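Local atomic coordinates of cysteine desulfurase (Fervidobacterium islandicum, PDB entry 6A6E), a protein that probably removes sulfur from L-cysteine, with pyridoxal-5'-phosphate as cofactor, and carries it as a persulfide for the SUF sulfur-transfer system. Residues A[165-170]-A[192-197]; A[356-361]-A[418-423]; A[236-241]-A[301-306]. All coordinates share one frame; numbering follows the deposited sequence.

Contact 1: A[165-170]-A[192-197]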
# COMPACT_ATOMS: atom_id res chain seq x y z
N GLU A 165 22.70 -19.51 -23.66
CA GLU A 165 24.16 -19.63 -23.50
C GLU A 165 24.71 -18.70 -22.46
O GLU A 165 25.57 -19.14 -21.64
CB GLU A 165 24.89 -19.40 -24.83
CG GLU A 165 26.40 -19.58 -24.80
CD GLU A 165 26.89 -20.95 -24.25
OE1 GLU A 165 26.19 -22.02 -24.37
OE2 GLU A 165 28.01 -20.96 -23.66
N SER A 166 24.26 -17.44 -22.44
CA SER A 166 24.69 -16.52 -21.37
C SER A 166 24.36 -17.10 -19.99
O SER A 166 25.16 -17.04 -19.06
CB SER A 166 24.04 -15.14 -21.52
OG SER A 166 24.56 -14.30 -20.50
N ILE A 167 23.19 -17.70 -19.87
CA ILE A 167 22.79 -18.29 -18.57
C ILE A 167 23.71 -19.42 -18.10
O ILE A 167 24.29 -19.37 -17.00
CB ILE A 167 21.32 -18.76 -18.60
CG1 ILE A 167 20.41 -17.51 -18.56
CG2 ILE A 167 20.99 -19.57 -17.35
CD1 ILE A 167 19.08 -17.80 -19.14
N LEU A 168 23.90 -20.38 -19.00
CA LEU A 168 24.92 -21.48 -18.80
C LEU A 168 26.34 -20.99 -18.60
O LEU A 168 27.02 -21.52 -17.73
CB LEU A 168 24.89 -22.48 -19.94
CG LEU A 168 23.52 -23.14 -20.07
CD1 LEU A 168 23.34 -23.87 -21.39
CD2 LEU A 168 23.27 -24.06 -18.89
N LYS A 169 26.79 -19.99 -19.37
CA LYS A 169 28.13 -19.39 -19.12
C LYS A 169 28.30 -18.69 -17.77
O LYS A 169 29.34 -18.82 -17.08
CB LYS A 169 28.49 -18.41 -20.22
CG LYS A 169 29.33 -19.06 -21.32
CD LYS A 169 30.42 -18.13 -21.87
CE LYS A 169 29.89 -17.13 -22.90
NZ LYS A 169 30.99 -16.31 -23.48
N THR A 170 27.27 -17.96 -17.35
CA THR A 170 27.34 -17.35 -16.01
C THR A 170 27.60 -18.35 -14.89
O THR A 170 28.32 -18.06 -13.95
CB THR A 170 26.05 -16.59 -15.70
OG1 THR A 170 25.82 -15.63 -16.74
CG2 THR A 170 26.15 -15.92 -14.30
N GLU A 192 10.30 -12.89 -22.59
CA GLU A 192 9.96 -13.87 -21.56
C GLU A 192 11.16 -14.77 -21.25
O GLU A 192 11.71 -15.36 -22.14
CB GLU A 192 8.76 -14.72 -21.96
CG GLU A 192 7.49 -13.87 -22.16
CD GLU A 192 6.26 -14.66 -22.60
OE1 GLU A 192 6.42 -15.84 -22.97
OE2 GLU A 192 5.12 -14.10 -22.59
N MET A 193 11.57 -14.84 -19.98
CA MET A 193 12.76 -15.53 -19.59
C MET A 193 12.52 -17.04 -19.38
O MET A 193 11.44 -17.47 -18.97
CB MET A 193 13.36 -14.92 -18.31
CG MET A 193 13.83 -13.48 -18.43
SD MET A 193 15.04 -13.20 -19.78
CE MET A 193 15.21 -11.41 -19.83
N PRO A 194 13.57 -17.84 -19.61
CA PRO A 194 13.52 -19.27 -19.44
C PRO A 194 13.67 -19.60 -17.96
O PRO A 194 14.71 -20.07 -17.49
CB PRO A 194 14.72 -19.73 -20.31
CG PRO A 194 15.73 -18.67 -20.08
CD PRO A 194 14.89 -17.38 -20.09
N ILE A 195 12.60 -19.38 -17.20
CA ILE A 195 12.65 -19.59 -15.75
C ILE A 195 13.06 -21.02 -15.29
O ILE A 195 13.90 -21.15 -14.36
CB ILE A 195 11.28 -19.26 -15.11
CG1 ILE A 195 10.99 -17.78 -15.30
CG2 ILE A 195 11.31 -19.61 -13.63
CD1 ILE A 195 9.57 -17.40 -14.92
N GLU A 196 12.51 -22.05 -15.92
CA GLU A 196 12.90 -23.45 -15.57
C GLU A 196 14.37 -23.77 -15.85
O GLU A 196 15.05 -24.39 -15.04
CB GLU A 196 11.97 -24.43 -16.24
CG GLU A 196 10.59 -24.32 -15.62
CD GLU A 196 9.59 -25.39 -16.03
OE1 GLU A 196 9.97 -26.55 -16.15
OE2 GLU A 196 8.40 -25.07 -16.19
N LEU A 197 14.89 -23.25 -16.95
CA LEU A 197 16.32 -23.43 -17.25
C LEU A 197 17.12 -22.74 -16.14
O LEU A 197 18.11 -23.28 -15.63
CB LEU A 197 16.64 -22.86 -18.61
CG LEU A 197 18.13 -22.77 -18.93
CD1 LEU A 197 18.79 -24.15 -19.03
CD2 LEU A 197 18.30 -21.95 -20.20

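Contact 2: A[356-361]-A[418-423]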
# COMPACT_ATOMS: atom_id res chain seq x y z
N HIS A 356 10.97 11.42 -26.92
CA HIS A 356 9.84 12.28 -26.42
C HIS A 356 9.03 12.95 -27.50
O HIS A 356 7.82 13.07 -27.34
CB HIS A 356 10.26 13.32 -25.33
CG HIS A 356 9.12 13.72 -24.40
ND1 HIS A 356 9.25 14.67 -23.40
CD2 HIS A 356 7.83 13.29 -24.34
CE1 HIS A 356 8.11 14.79 -22.75
NE2 HIS A 356 7.23 13.97 -23.30
N ASP A 357 9.67 13.37 -28.60
CA ASP A 357 8.90 13.88 -29.75
C ASP A 357 8.02 12.80 -30.37
O ASP A 357 6.92 13.09 -30.80
CB ASP A 357 9.80 14.45 -30.85
CG ASP A 357 10.63 15.63 -30.39
OD1 ASP A 357 10.13 16.37 -29.50
OD2 ASP A 357 11.77 15.80 -30.90
N VAL A 358 8.51 11.56 -30.46
CA VAL A 358 7.67 10.44 -30.99
C VAL A 358 6.41 10.27 -30.14
O VAL A 358 5.31 10.26 -30.67
CB VAL A 358 8.44 9.12 -31.10
CG1 VAL A 358 7.55 7.99 -31.56
CG2 VAL A 358 9.62 9.27 -32.05
N SER A 359 6.58 10.18 -28.80
CA SER A 359 5.46 10.00 -27.92
C SER A 359 4.56 11.25 -27.92
O SER A 359 3.32 11.14 -27.81
CB SER A 359 5.96 9.66 -26.50
OG SER A 359 6.49 8.36 -26.45
N HIS A 360 5.15 12.44 -28.03
CA HIS A 360 4.35 13.63 -27.97
C HIS A 360 3.41 13.67 -29.19
O HIS A 360 2.23 13.84 -29.06
CB HIS A 360 5.21 14.90 -27.91
CG HIS A 360 4.37 16.12 -28.06
ND1 HIS A 360 3.59 16.59 -27.04
CD2 HIS A 360 4.04 16.85 -29.16
CE1 HIS A 360 2.84 17.60 -27.48
NE2 HIS A 360 3.10 17.78 -28.77
N ILE A 361 3.96 13.46 -30.39
CA ILE A 361 3.16 13.58 -31.64
C ILE A 361 2.14 12.44 -31.69
O ILE A 361 0.96 12.68 -31.96
CB ILE A 361 4.06 13.61 -32.91
CG1 ILE A 361 4.88 14.89 -32.95
CG2 ILE A 361 3.19 13.49 -34.15
CD1 ILE A 361 6.15 14.81 -33.81
N LYS A 418 4.69 6.67 -39.38
CA LYS A 418 4.99 7.08 -40.77
C LYS A 418 4.91 8.57 -40.92
O LYS A 418 5.80 9.16 -41.54
CB LYS A 418 4.02 6.39 -41.71
CG LYS A 418 4.48 4.99 -41.95
CD LYS A 418 3.43 4.17 -42.69
CE LYS A 418 4.08 2.92 -43.24
NZ LYS A 418 3.04 1.94 -43.55
N TYR A 419 3.83 9.15 -40.37
CA TYR A 419 3.61 10.58 -40.28
C TYR A 419 4.75 11.30 -39.64
O TYR A 419 5.13 12.41 -40.08
CB TYR A 419 2.34 10.88 -39.49
CG TYR A 419 2.08 12.36 -39.35
CD1 TYR A 419 2.75 13.11 -38.39
CD2 TYR A 419 1.17 13.01 -40.19
CE1 TYR A 419 2.53 14.47 -38.28
CE2 TYR A 419 0.94 14.36 -40.08
CZ TYR A 419 1.63 15.08 -39.13
OH TYR A 419 1.41 16.42 -39.02
N ILE A 420 5.25 10.74 -38.53
CA ILE A 420 6.34 11.37 -37.79
C ILE A 420 7.62 11.36 -38.67
O ILE A 420 8.40 12.32 -38.65
CB ILE A 420 6.61 10.72 -36.39
CG1 ILE A 420 5.47 11.05 -35.43
CG2 ILE A 420 7.93 11.23 -35.79
CD1 ILE A 420 5.28 10.08 -34.30
N ARG A 421 7.85 10.29 -39.41
CA ARG A 421 9.03 10.26 -40.31
C ARG A 421 8.89 11.34 -41.40
O ARG A 421 9.77 12.12 -41.56
CB ARG A 421 9.22 8.89 -40.97
CG ARG A 421 10.62 8.74 -41.56
CD ARG A 421 10.69 7.89 -42.83
NE ARG A 421 9.66 8.18 -43.84
CZ ARG A 421 9.83 8.88 -44.97
NH1 ARG A 421 11.01 9.41 -45.30
NH2 ARG A 421 8.78 9.08 -45.79
N ARG A 422 7.74 11.42 -42.07
CA ARG A 422 7.49 12.44 -43.11
C ARG A 422 7.56 13.86 -42.57
O ARG A 422 7.98 14.74 -43.30
CB ARG A 422 6.11 12.26 -43.78
CG ARG A 422 5.91 11.02 -44.65
CD ARG A 422 4.68 11.17 -45.58
NE ARG A 422 3.43 11.37 -44.85
CZ ARG A 422 2.69 10.40 -44.27
NH1 ARG A 422 3.06 9.12 -44.35
NH2 ARG A 422 1.57 10.71 -43.60
N TRP A 423 7.15 14.10 -41.32
CA TRP A 423 7.18 15.44 -40.72
C TRP A 423 8.61 15.93 -40.41
O TRP A 423 8.89 17.12 -40.57
CB TRP A 423 6.32 15.56 -39.45
CG TRP A 423 6.50 16.91 -38.78
CD1 TRP A 423 7.34 17.19 -37.75
CD2 TRP A 423 5.87 18.17 -39.13
NE1 TRP A 423 7.27 18.52 -37.43
CE2 TRP A 423 6.37 19.15 -38.25
CE3 TRP A 423 4.91 18.56 -40.09
CZ2 TRP A 423 5.97 20.50 -38.30
CZ3 TRP A 423 4.50 19.91 -40.14
CH2 TRP A 423 5.05 20.87 -39.25

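Contact 3: A[236-241]-A[301-306]. With PLP (pyridoxal-5'-phosphate), chain E.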
# COMPACT_ATOMS: atom_id res chain seq x y z
N LYS A 236 -1.07 -3.64 -12.89
CA LYS A 236 -0.71 -4.14 -14.19
C LYS A 236 -1.55 -5.29 -14.75
O LYS A 236 -1.37 -5.66 -15.92
CB LYS A 236 0.78 -4.49 -14.29
CG LYS A 236 1.67 -3.24 -14.21
CD LYS A 236 3.14 -3.58 -14.43
CE LYS A 236 4.00 -2.37 -14.16
NZ LYS A 236 5.44 -2.79 -14.20
N ILE A 237 -2.52 -5.78 -13.96
CA ILE A 237 -3.43 -6.80 -14.39
C ILE A 237 -4.88 -6.36 -14.26
O ILE A 237 -5.71 -7.10 -13.70
CB ILE A 237 -3.08 -8.12 -13.64
CG1 ILE A 237 -3.85 -9.32 -14.22
CG2 ILE A 237 -3.27 -8.03 -12.14
CD1 ILE A 237 -3.43 -10.68 -13.68
N LEU A 238 -5.18 -5.13 -14.68
CA LEU A 238 -6.51 -4.53 -14.55
C LEU A 238 -6.93 -4.19 -13.13
O LEU A 238 -8.03 -3.69 -12.90
CB LEU A 238 -7.62 -5.41 -15.18
CG LEU A 238 -7.37 -5.97 -16.56
CD1 LEU A 238 -8.50 -6.91 -16.91
CD2 LEU A 238 -7.33 -4.85 -17.58
N GLY A 239 -6.03 -4.35 -12.17
CA GLY A 239 -6.40 -4.25 -10.78
C GLY A 239 -6.24 -2.90 -10.15
O GLY A 239 -5.73 -1.95 -10.77
N PRO A 240 -6.68 -2.80 -8.91
CA PRO A 240 -6.51 -1.59 -8.11
C PRO A 240 -5.06 -1.19 -7.97
O PRO A 240 -4.17 -2.02 -8.13
CB PRO A 240 -7.10 -1.96 -6.74
CG PRO A 240 -7.76 -3.32 -6.85
CD PRO A 240 -7.17 -3.96 -8.09
N THR A 241 -4.82 0.08 -7.66
CA THR A 241 -3.51 0.48 -7.24
C THR A 241 -3.32 0.13 -5.78
O THR A 241 -4.27 -0.15 -5.06
CB THR A 241 -3.22 1.99 -7.49
OG1 THR A 241 -4.27 2.80 -6.96
CG2 THR A 241 -3.15 2.31 -9.00
N ASP A 301 -11.47 -12.86 -10.93
CA ASP A 301 -12.72 -13.46 -11.36
C ASP A 301 -13.09 -13.02 -12.79
O ASP A 301 -13.58 -13.84 -13.58
CB ASP A 301 -13.93 -13.14 -10.47
CG ASP A 301 -13.80 -13.68 -9.03
OD1 ASP A 301 -13.04 -14.66 -8.79
OD2 ASP A 301 -14.49 -13.11 -8.16
N TYR A 302 -12.93 -11.75 -13.10
CA TYR A 302 -13.21 -11.23 -14.44
C TYR A 302 -12.35 -11.91 -15.53
O TYR A 302 -12.86 -12.39 -16.58
CB TYR A 302 -13.02 -9.74 -14.45
CG TYR A 302 -13.17 -9.09 -15.80
CD1 TYR A 302 -14.42 -8.80 -16.31
CD2 TYR A 302 -12.06 -8.74 -16.55
CE1 TYR A 302 -14.56 -8.17 -17.56
CE2 TYR A 302 -12.18 -8.17 -17.80
CZ TYR A 302 -13.43 -7.87 -18.30
OH TYR A 302 -13.53 -7.27 -19.56
N LEU A 303 -11.06 -12.00 -15.29
CA LEU A 303 -10.21 -12.62 -16.25
C LEU A 303 -10.59 -14.10 -16.45
O LEU A 303 -10.50 -14.60 -17.56
CB LEU A 303 -8.75 -12.51 -15.83
CG LEU A 303 -8.16 -11.08 -15.85
CD1 LEU A 303 -6.81 -11.09 -15.18
CD2 LEU A 303 -8.01 -10.65 -17.28
N GLU A 304 -10.95 -14.81 -15.38
CA GLU A 304 -11.25 -16.23 -15.51
C GLU A 304 -12.62 -16.39 -16.18
O GLU A 304 -12.80 -17.38 -16.81
CB GLU A 304 -11.22 -16.99 -14.19
CG GLU A 304 -10.06 -16.70 -13.27
CD GLU A 304 -9.01 -17.76 -13.14
OE1 GLU A 304 -8.48 -18.18 -14.18
OE2 GLU A 304 -8.62 -18.08 -11.96
N SER A 305 -13.54 -15.44 -16.06
CA SER A 305 -14.81 -15.48 -16.78
C SER A 305 -14.63 -15.33 -18.31
O SER A 305 -15.28 -16.02 -19.05
CB SER A 305 -15.83 -14.46 -16.29
OG SER A 305 -15.69 -13.20 -16.95
N ILE A 306 -13.76 -14.43 -18.76
CA ILE A 306 -13.38 -14.36 -20.14
C ILE A 306 -12.68 -15.64 -20.54
O ILE A 306 -12.87 -16.17 -21.64
CB ILE A 306 -12.38 -13.23 -20.35
CG1 ILE A 306 -13.08 -11.89 -20.19
CG2 ILE A 306 -11.73 -13.33 -21.74
CD1 ILE A 306 -12.09 -10.73 -20.26
N1 PLP E . 9.47 -5.02 -12.59
C2 PLP E . 8.97 -5.03 -13.80
C2A PLP E . 9.56 -5.90 -14.86
C3 PLP E . 7.86 -4.12 -14.07
O3 PLP E . 7.37 -4.09 -15.30
C4 PLP E . 7.29 -3.30 -13.00
C4A PLP E . 6.13 -2.45 -13.17
C5 PLP E . 7.96 -3.35 -11.69
C6 PLP E . 9.00 -4.21 -11.60
C5A PLP E . 7.52 -2.47 -10.52
O4P PLP E . 6.15 -2.44 -10.15
P PLP E . 5.46 -1.39 -9.12
O1P PLP E . 6.02 -1.60 -7.77
O2P PLP E . 5.74 -0.07 -9.79
O3P PLP E . 4.03 -1.85 -9.21

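Contact 1: A[165-170]-A[192-197]
Ile-167, on helix 164-173, faces Leu-197, in the first turn of helix 195-201, with 8.4 Å between their CA atoms, while Pro-194 occupies the N-cap position before that turn and forms the centre of an inverse gamma turn. The two side chains that approach most closely are Ile-167 and Pro-194: the end of the isoleucine points at the proline ring, CD1 of Ile-167 lying 3.6 Å from CG of Pro-194. Ile-167 has CG1 anti to its carbonyl carbon (chi1 -73°), and the extended second torsion carries CD1 outward from the helix. Ile-167 CD1 also lies 4.4 Å from Leu-197 CD2, so it is shared by the cap residue and the turn that follows. On the more exposed flank, CD2 of Leu-168 comes within 4.5 Å of CD1 of Leu-197, a looser approach. Behind this surface, Thr-170 OG1 donates to Ser-166 O at 2.8 Å, and the backbone N of Thr-170 reaches that oxygen from the opposite face of the carbonyl plane; Ser-166 OG is hydrogen-bonded to Thr-155 O. These helices follow parallel strands 150-154 and 179-183, in the alternating strand-helix order of the large domain of fold-type I pyridoxal phosphate enzymes. The backbone of Met-193 is tied to Gly-184, just beyond the second of those strands. The contact is wholly aliphatic and buries a modest 168 Å²; between these segments the association probably rests on apolar burial, with no polar pair across them to set an orientation.

Contact 2: A[356-361]-A[418-423]
Ile-361 and Ile-420 adopt the same first torsion, with CG1 anti to the carbonyl carbon (chi1 -67° and -71°), which leaves CG2 of Ile-361 anti to the backbone N and turned to the CG1-CD1 arm of Ile-420. The two side chains slide past each other in opposite directions, bringing Ile-361 CG2 3.6 Å from Ile-420 CG1 and Ile-361 CB 4.0 Å from Ile-420 CD1. Ile-420 CD1 continues toward the other helix and rests 3.6 Å from the backbone O of Val-358. Ile-420 CD1 also meets Val-358 CG1 at 4.1 Å, the two side chains crossing at about a right angle. Ile-361 CG2 further approaches Tyr-419 CD1 obliquely, at 4.3 Å, and the tyrosine ring makes an edge-to-face contact with Phe-366. The axes of segments 356-361 and 418-423 pass 10.5 Å apart at 120°, joining helix 355-366 to the C-terminal helix 407-423. Helix 355-366 lies against the six-stranded sheet, Val-358 packing on Val-397 of strand 396-400, consistent with the C-terminal small domain of fold-type I enzymes; His-356 NE2 is hydrogen-bonded to Ala-67 O of the second subunit. An alanine at Ile-420 lacks CG1 and CD1, and would probably open a gap against Ile-361 CG2 and the Val-358 side chain. Apolar fit of branched groups thus contributes to the seating of the C-terminal helix against helix 355-366; between these segments no polar pair adds to it.

Contact 3: A[236-241]-A[301-306]
Ile-237 and Leu-238 meet helix 290-306 directly after Lys-236, whose extended chain ends in a covalent bond of 1.3 Å between Lys-236 NZ and C4A of the cofactor, as in an internal aldimine. With CG1 anti to the backbone N (chi1 -170°), Ile-237 sends that branch across Leu-303 obliquely, Ile-237 CG1 lying 3.6 Å and CD1 3.7 Å from Leu-303 CD1. Leu-238 follows with a positive phi of 69°, and its CB points toward the helix. Leu-238 CD1 touches both Leu-303 CD2, at 3.8 Å, and Tyr-302 CE2, at 4.0 Å, crossing the tyrosine at about a right angle; the phenol OH is hydrogen-bonded to Asp-21 OD2. This loop links antiparallel strands 229-233 and 244-248 in the central sheet of the fold-type I large domain, and the residues just after the cofactor lysine anchor it on helix 290-306. Leu-238 N is hydrogen-bonded to Thr-43 OG1. Farther on, Pro-240 packs on Tyr-57 of the second subunit, and Thr-241 OG1 is hydrogen-bonded to Thr-291 N of that subunit.

Along the chain contact 1 comes first, contact 3 next and contact 2 last, each closing before the following one opens. Segments 165-170, 192-197 and 236-241 all lie in connections between strands of the seven-stranded sheet; contacts 1 and 3 are on opposite sides of the chain's centre, with about 30 Å between their own centres. Contact 2 joins helices beside the six-stranded sheet, about 37 Å from contact 1 and 33 Å from contact 3, centre to centre. None touches another; the nearest atoms of contacts 1 and 3 are still about 13 Å apart. Segments 236-241 and 356-361 both reach the second subunit, so the cofactor-bearing loop and the C-terminal region each take part in the dimer.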